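Local coordinates for protein response regulator (Caulobacter vibrioides, PDB 3T0Y) that probably mimics a sigma factor through this sigma-like part, binding an anti-sigma factor so that a stress sigma factor is released when its receiver domain is phosphorylated, at residues Y45-A49 against V73-W78; R89-I93 against E135-L140. One frame throughout, in Å; residues are numbered along the deposited sequence.

Contact 1. Residues Y45-A49 against V73-W78; sequences YVRVA and VFHAIW
Ile77 reaches Tyr45 because its CG1 is tucked between backbone N and carbonyl carbon (chi1 61°), which sets CG1 against Ala49 CB, and the turn at chi2 swings CD1 to the edge of the Tyr45 ring. Trp78 turns the other way: its CG stands opposite the backbone N (chi1 174°), and the pyrrole side of the indole is brought up to the phenol ring. CD1 of Trp78 sits over the centre of one face of Tyr45, 3.9 Å from Tyr45 CZ. This is a T-shaped pair with the indole edge directed at the tyrosine face, the planes 69° apart and the ring centroids 4.9 Å from each other. Ile77 CD1 meets the same phenol ring at its edge, near the ring plane, 3.8 Å from Tyr45 CD1, so two neighbouring residues of one helix hold the ring from different directions. Ile77 CD1 also lies 3.3 Å from Tyr45 O, a carbonyl already engaged by Ala49 N in its own helix. Val48 CG1 touches Ile77 CD1 at 3.9 Å. At the other end of the ring, Tyr45 OH is hydrogen-bonded to Ser81 OG.

Phe74 reaches the base of the tyrosine side chain, its CE2 3.5 Å from Tyr45 CB, and Val46 CG2 touches the same Phe74 CE2 as the two side chains cross at a slant. Where the helices come close, Ala49 fits its small CB against the backbone of Phe74, 4.1 Å from Phe74 CA, and 3.9 Å from Ile77 CG1. The contact between the segments is thus apolar and aromatic, and largely buried. Ala32 of helix 25-36 adds to it, touching both Val46 and Phe74. Two helices crossing steeply over a small alanine, with a third helix closing one side, make the apolar core of an all-helical sigma2-like bundle.

Contact 2. Residues R89-I93 against E135-L140; sequences RLMRI and EIDAEL
The sigma4-like part of the chain ends in helix 122-140, which follows helix 111-118 as in a helix-turn-helix, and its last turns pack here against the short 3-10 turn that leads into helix 95-106. Leu140 is the plug between them. Leu140 CD1 lies 3.7 Å from Arg92 CB. Leu140 CD2 is pressed to 3.5 Å from Ile93 CG1, a tight carbon pair. Ile93 CG1 also crosses the aliphatic part of Glu135, 3.8 Å from Glu135 CG, and Ile93 CD1 packs on Ile136 CG1.

Beside this apolar patch Arg92 folds at chi2 (-70°) and chi3 and makes a salt bridge through one nitrogen, NH2, to Glu139 OE2 at 3.0 Å. Guanidinium and carboxylate are turned 73° apart, so the two groups do not pair side by side. Glu135 OE1 adds only a longer-range charge, 4.6 Å from Arg92 NE and well out of the guanidinium plane. Glu135 OE1 and Glu139 OE2 are modelled only 2.4 Å apart, which suggests that one of the acids holds a proton; the nearby guanidinium would be expected to ease the crowding of charge. The helix widens to a pi-type turn at 136-140, with a weak bond from Leu140 N to Glu135 O. At the end of that turn, Leu140 CD2 approaches Arg89 O to 3.2 Å.

Contact 1 closes before contact 2 opens, so the two come in series along the chain, their centres about 16 Å apart. Contact 1 joins helices 39-54 and 66-80 in the sigma2-like part; contact 2 ties the turn before helix 95-106 to the end of helix 122-140 in the sigma4-like part. Arg92 bridges them: besides its place in contact 2, it makes a cation-pi interaction with Trp78, packs on Tyr45, and gives a weak hydrogen bond from NH1 to Leu79 O. The sigma2-like and sigma4-like parts therefore pack on each other directly, through Arg92 and its neighbour Met91, which rests on Tyr45. Both contacts also touch the second subunit and the chain of another protein.

Contact 1. Residues Y45-A49 against V73-W78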
loop_
_atom_site.group_PDB
_atom_site.type_symbol
_atom_site.label_atom_id
_atom_site.label_comp_id
_atom_site.label_asym_id
_atom_site.label_seq_id
_atom_site.Cartn_x
_atom_site.Cartn_y
_atom_site.Cartn_z
ATOM N N TYR C 45 6.980 -0.115 -1.662
ATOM C CA TYR C 45 7.720 0.592 -2.704
ATOM C C TYR C 45 9.169 0.867 -2.297
ATOM O O TYR C 45 10.084 0.841 -3.122
ATOM C CB TYR C 45 6.998 1.891 -3.088
ATOM C CG TYR C 45 5.905 1.670 -4.099
ATOM C CD1 TYR C 45 6.216 1.276 -5.401
ATOM C CD2 TYR C 45 4.566 1.824 -3.756
ATOM C CE1 TYR C 45 5.224 1.060 -6.341
ATOM C CE2 TYR C 45 3.553 1.613 -4.695
ATOM C CZ TYR C 45 3.899 1.232 -5.987
ATOM O OH TYR C 45 2.930 1.033 -6.933
ATOM N N VAL C 46 9.357 1.143 -1.018
ATOM C CA VAL C 46 10.685 1.262 -0.475
ATOM C C VAL C 46 11.467 -0.052 -0.650
ATOM O O VAL C 46 12.641 -0.038 -1.043
ATOM C CB VAL C 46 10.644 1.653 1.025
ATOM C CG1 VAL C 46 12.054 1.764 1.558
ATOM C CG2 VAL C 46 9.881 2.965 1.210
ATOM N N ARG C 47 10.829 -1.181 -0.326
ATOM C CA ARG C 47 11.489 -2.478 -0.451
ATOM C C ARG C 47 11.918 -2.691 -1.893
ATOM O O ARG C 47 13.068 -2.993 -2.168
ATOM C CB ARG C 47 10.585 -3.631 0.019
ATOM C CG ARG C 47 10.517 -3.801 1.540
ATOM C CD ARG C 47 9.902 -5.160 1.950
ATOM N NE ARG C 47 8.640 -5.406 1.261
ATOM C CZ ARG C 47 7.452 -5.012 1.708
ATOM N NH1 ARG C 47 7.355 -4.366 2.865
ATOM N NH2 ARG C 47 6.358 -5.264 0.998
ATOM N N VAL C 48 10.990 -2.522 -2.820
ATOM C CA VAL C 48 11.312 -2.697 -4.225
ATOM C C VAL C 48 12.536 -1.861 -4.623
ATOM O O VAL C 48 13.395 -2.315 -5.410
ATOM C CB VAL C 48 10.126 -2.308 -5.110
ATOM C CG1 VAL C 48 10.547 -2.284 -6.571
ATOM C CG2 VAL C 48 8.943 -3.268 -4.874
ATOM N N ALA C 49 12.616 -0.655 -4.063
ATOM C CA ALA C 49 13.701 0.284 -4.387
ATOM C C ALA C 49 15.020 -0.219 -3.867
ATOM O O ALA C 49 16.019 -0.194 -4.576
ATOM C CB ALA C 49 13.429 1.664 -3.807
ATOM N N VAL C 73 15.839 7.035 -7.061
ATOM C CA VAL C 73 15.567 5.634 -7.380
ATOM C C VAL C 73 14.149 5.224 -6.978
ATOM O O VAL C 73 13.452 4.548 -7.738
ATOM C CB VAL C 73 16.577 4.664 -6.756
ATOM C CG1 VAL C 73 16.071 3.219 -6.897
ATOM C CG2 VAL C 73 17.921 4.812 -7.418
ATOM N N PHE C 74 13.723 5.627 -5.784
ATOM C CA PHE C 74 12.371 5.332 -5.341
ATOM C C PHE C 74 11.369 5.811 -6.378
ATOM O O PHE C 74 10.492 5.066 -6.813
ATOM C CB PHE C 74 12.079 6.014 -4.009
ATOM C CG PHE C 74 10.659 5.869 -3.571
ATOM C CD1 PHE C 74 9.684 6.751 -4.021
ATOM C CD2 PHE C 74 10.285 4.834 -2.725
ATOM C CE1 PHE C 74 8.372 6.607 -3.620
ATOM C CE2 PHE C 74 8.961 4.688 -2.311
ATOM C CZ PHE C 74 8.004 5.576 -2.756
ATOM N N HIS C 75 11.497 7.071 -6.770
ATOM C CA HIS C 75 10.577 7.616 -7.747
ATOM C C HIS C 75 10.577 6.794 -9.043
ATOM O O HIS C 75 9.532 6.570 -9.632
ATOM C CB HIS C 75 10.871 9.077 -8.063
ATOM C CG HIS C 75 9.938 9.636 -9.074
ATOM N ND1 HIS C 75 8.649 10.022 -8.757
ATOM C CD2 HIS C 75 10.065 9.799 -10.414
ATOM C CE1 HIS C 75 8.035 10.422 -9.858
ATOM N NE2 HIS C 75 8.869 10.297 -10.877
ATOM N N ALA C 76 11.751 6.343 -9.472
ATOM C CA ALA C 76 11.886 5.598 -10.717
ATOM C C ALA C 76 11.163 4.256 -10.666
ATOM O O ALA C 76 10.514 3.852 -11.638
ATOM C CB ALA C 76 13.354 5.377 -11.044
ATOM N N ILE C 77 11.281 3.548 -9.551
ATOM C CA ILE C 77 10.616 2.256 -9.470
ATOM C C ILE C 77 9.132 2.482 -9.217
ATOM O O ILE C 77 8.302 1.717 -9.673
ATOM C CB ILE C 77 11.247 1.291 -8.421
ATOM C CG1 ILE C 77 11.168 1.873 -7.010
ATOM C CG2 ILE C 77 12.692 0.938 -8.785
ATOM C CD1 ILE C 77 9.856 1.591 -6.324
ATOM N N TRP C 78 8.801 3.551 -8.500
ATOM C CA TRP C 78 7.400 3.869 -8.246
ATOM C C TRP C 78 6.686 4.141 -9.558
ATOM O O TRP C 78 5.609 3.607 -9.835
ATOM C CB TRP C 78 7.271 5.094 -7.344
ATOM C CG TRP C 78 5.861 5.521 -7.191
ATOM C CD1 TRP C 78 4.904 4.925 -6.428
ATOM C CD2 TRP C 78 5.235 6.639 -7.821
ATOM N NE1 TRP C 78 3.708 5.598 -6.551
ATOM C CE2 TRP C 78 3.887 6.663 -7.393
ATOM C CE3 TRP C 78 5.678 7.624 -8.709
ATOM C CZ2 TRP C 78 2.976 7.627 -7.833
ATOM C CZ3 TRP C 78 4.781 8.586 -9.131
ATOM C CH2 TRP C 78 3.439 8.581 -8.689
#

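Contact 2. Residues R89-I93 against E135-L140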
loop_
_atom_site.group_PDB
_atom_site.type_symbol
_atom_site.label_atom_id
_atom_site.label_comp_id
_atom_site.label_asym_id
_atom_site.label_seq_id
_atom_site.Cartn_x
_atom_site.Cartn_y
_atom_site.Cartn_z
ATOM N N ARG C 89 0.875 -3.669 -10.253
ATOM C CA ARG C 89 0.177 -2.435 -10.598
ATOM C C ARG C 89 -0.855 -2.090 -9.529
ATOM O O ARG C 89 -1.175 -0.918 -9.316
ATOM C CB ARG C 89 -0.525 -2.540 -11.956
ATOM C CG ARG C 89 0.400 -2.837 -13.121
ATOM C CD ARG C 89 -0.058 -2.104 -14.386
ATOM N NE ARG C 89 -0.285 -2.999 -15.521
ATOM C CZ ARG C 89 0.666 -3.710 -16.122
ATOM N NH1 ARG C 89 1.918 -3.664 -15.688
ATOM N NH2 ARG C 89 0.362 -4.488 -17.149
ATOM N N LEU C 90 -1.375 -3.112 -8.862
ATOM C CA LEU C 90 -2.403 -2.906 -7.842
ATOM C C LEU C 90 -1.903 -1.974 -6.737
ATOM O O LEU C 90 -2.695 -1.327 -6.059
ATOM C CB LEU C 90 -2.846 -4.237 -7.238
ATOM C CG LEU C 90 -3.632 -5.211 -8.125
ATOM C CD1 LEU C 90 -3.656 -6.590 -7.494
ATOM C CD2 LEU C 90 -5.064 -4.726 -8.387
HETATM N N MSE C 91 -0.587 -1.882 -6.571
HETATM C CA MSE C 91 -0.041 -1.065 -5.497
HETATM C C MSE C 91 -0.151 0.447 -5.790
HETATM O O MSE C 91 0.058 1.287 -4.901
HETATM C CB MSE C 91 1.389 -1.494 -5.168
HETATM C CG MSE C 91 1.492 -2.960 -4.717
HETATM SE SE MSE C 91 0.138 -3.513 -3.377
HETATM C CE MSE C 91 1.155 -2.851 -1.882
ATOM N N ARG C 92 -0.489 0.779 -7.036
ATOM C CA ARG C 92 -0.689 2.176 -7.447
ATOM C C ARG C 92 -2.101 2.656 -7.160
ATOM O O ARG C 92 -2.410 3.822 -7.359
ATOM C CB ARG C 92 -0.406 2.340 -8.941
ATOM C CG ARG C 92 1.049 2.137 -9.296
ATOM C CD ARG C 92 1.860 3.294 -8.759
ATOM N NE ARG C 92 1.394 4.528 -9.378
ATOM C CZ ARG C 92 1.971 5.096 -10.430
ATOM N NH1 ARG C 92 3.067 4.558 -10.948
ATOM N NH2 ARG C 92 1.461 6.213 -10.943
ATOM N N ILE C 93 -2.972 1.747 -6.728
ATOM C CA ILE C 93 -4.318 2.127 -6.337
ATOM C C ILE C 93 -4.366 2.508 -4.848
ATOM O O ILE C 93 -3.802 1.813 -3.994
ATOM C CB ILE C 93 -5.281 0.960 -6.583
ATOM C CG1 ILE C 93 -5.309 0.635 -8.077
ATOM C CG2 ILE C 93 -6.656 1.288 -6.041
ATOM C CD1 ILE C 93 -5.873 -0.698 -8.388
ATOM N N GLU C 135 -8.414 4.838 -11.512
ATOM C CA GLU C 135 -6.974 4.684 -11.491
ATOM C C GLU C 135 -6.526 3.681 -12.558
ATOM O O GLU C 135 -5.577 3.930 -13.302
ATOM C CB GLU C 135 -6.498 4.276 -10.091
ATOM C CG GLU C 135 -5.041 3.884 -10.003
ATOM C CD GLU C 135 -4.106 4.966 -10.524
ATOM O OE1 GLU C 135 -2.945 4.627 -10.848
ATOM O OE2 GLU C 135 -4.528 6.142 -10.615
ATOM N N ILE C 136 -7.212 2.550 -12.643
ATOM C CA ILE C 136 -6.872 1.542 -13.643
ATOM C C ILE C 136 -6.962 2.109 -15.061
ATOM O O ILE C 136 -6.105 1.841 -15.895
ATOM C CB ILE C 136 -7.787 0.307 -13.544
ATOM C CG1 ILE C 136 -7.770 -0.256 -12.120
ATOM C CG2 ILE C 136 -7.349 -0.748 -14.534
ATOM C CD1 ILE C 136 -8.663 -1.458 -11.920
ATOM N N ASP C 137 -7.991 2.906 -15.328
ATOM C CA ASP C 137 -8.200 3.414 -16.680
ATOM C C ASP C 137 -7.184 4.493 -17.043
ATOM O O ASP C 137 -6.777 4.608 -18.200
ATOM C CB ASP C 137 -9.637 3.917 -16.870
ATOM C CG ASP C 137 -10.667 2.778 -16.868
ATOM O OD1 ASP C 137 -10.270 1.602 -17.080
ATOM O OD2 ASP C 137 -11.874 3.059 -16.658
ATOM N N ALA C 138 -6.756 5.266 -16.049
ATOM C CA ALA C 138 -5.820 6.361 -16.288
ATOM C C ALA C 138 -4.381 5.893 -16.522
ATOM O O ALA C 138 -3.771 6.229 -17.544
ATOM C CB ALA C 138 -5.882 7.384 -15.152
ATOM N N GLU C 139 -3.842 5.108 -15.590
ATOM C CA GLU C 139 -2.422 4.752 -15.632
ATOM C C GLU C 139 -2.160 3.243 -15.686
ATOM O O GLU C 139 -1.175 2.796 -16.285
ATOM C CB GLU C 139 -1.693 5.344 -14.416
ATOM C CG GLU C 139 -2.110 6.773 -14.033
ATOM C CD GLU C 139 -1.615 7.160 -12.641
ATOM O OE1 GLU C 139 -1.409 8.369 -12.374
ATOM O OE2 GLU C 139 -1.424 6.242 -11.809
ATOM N N LEU C 140 -3.045 2.468 -15.063
ATOM C CA LEU C 140 -2.794 1.048 -14.818
ATOM C C LEU C 140 -3.202 0.104 -15.950
ATOM O O LEU C 140 -2.480 -0.839 -16.251
ATOM C CB LEU C 140 -3.450 0.610 -13.504
ATOM C CG LEU C 140 -2.569 0.716 -12.269
ATOM C CD1 LEU C 140 -1.698 1.964 -12.350
ATOM C CD2 LEU C 140 -3.413 0.689 -10.991
#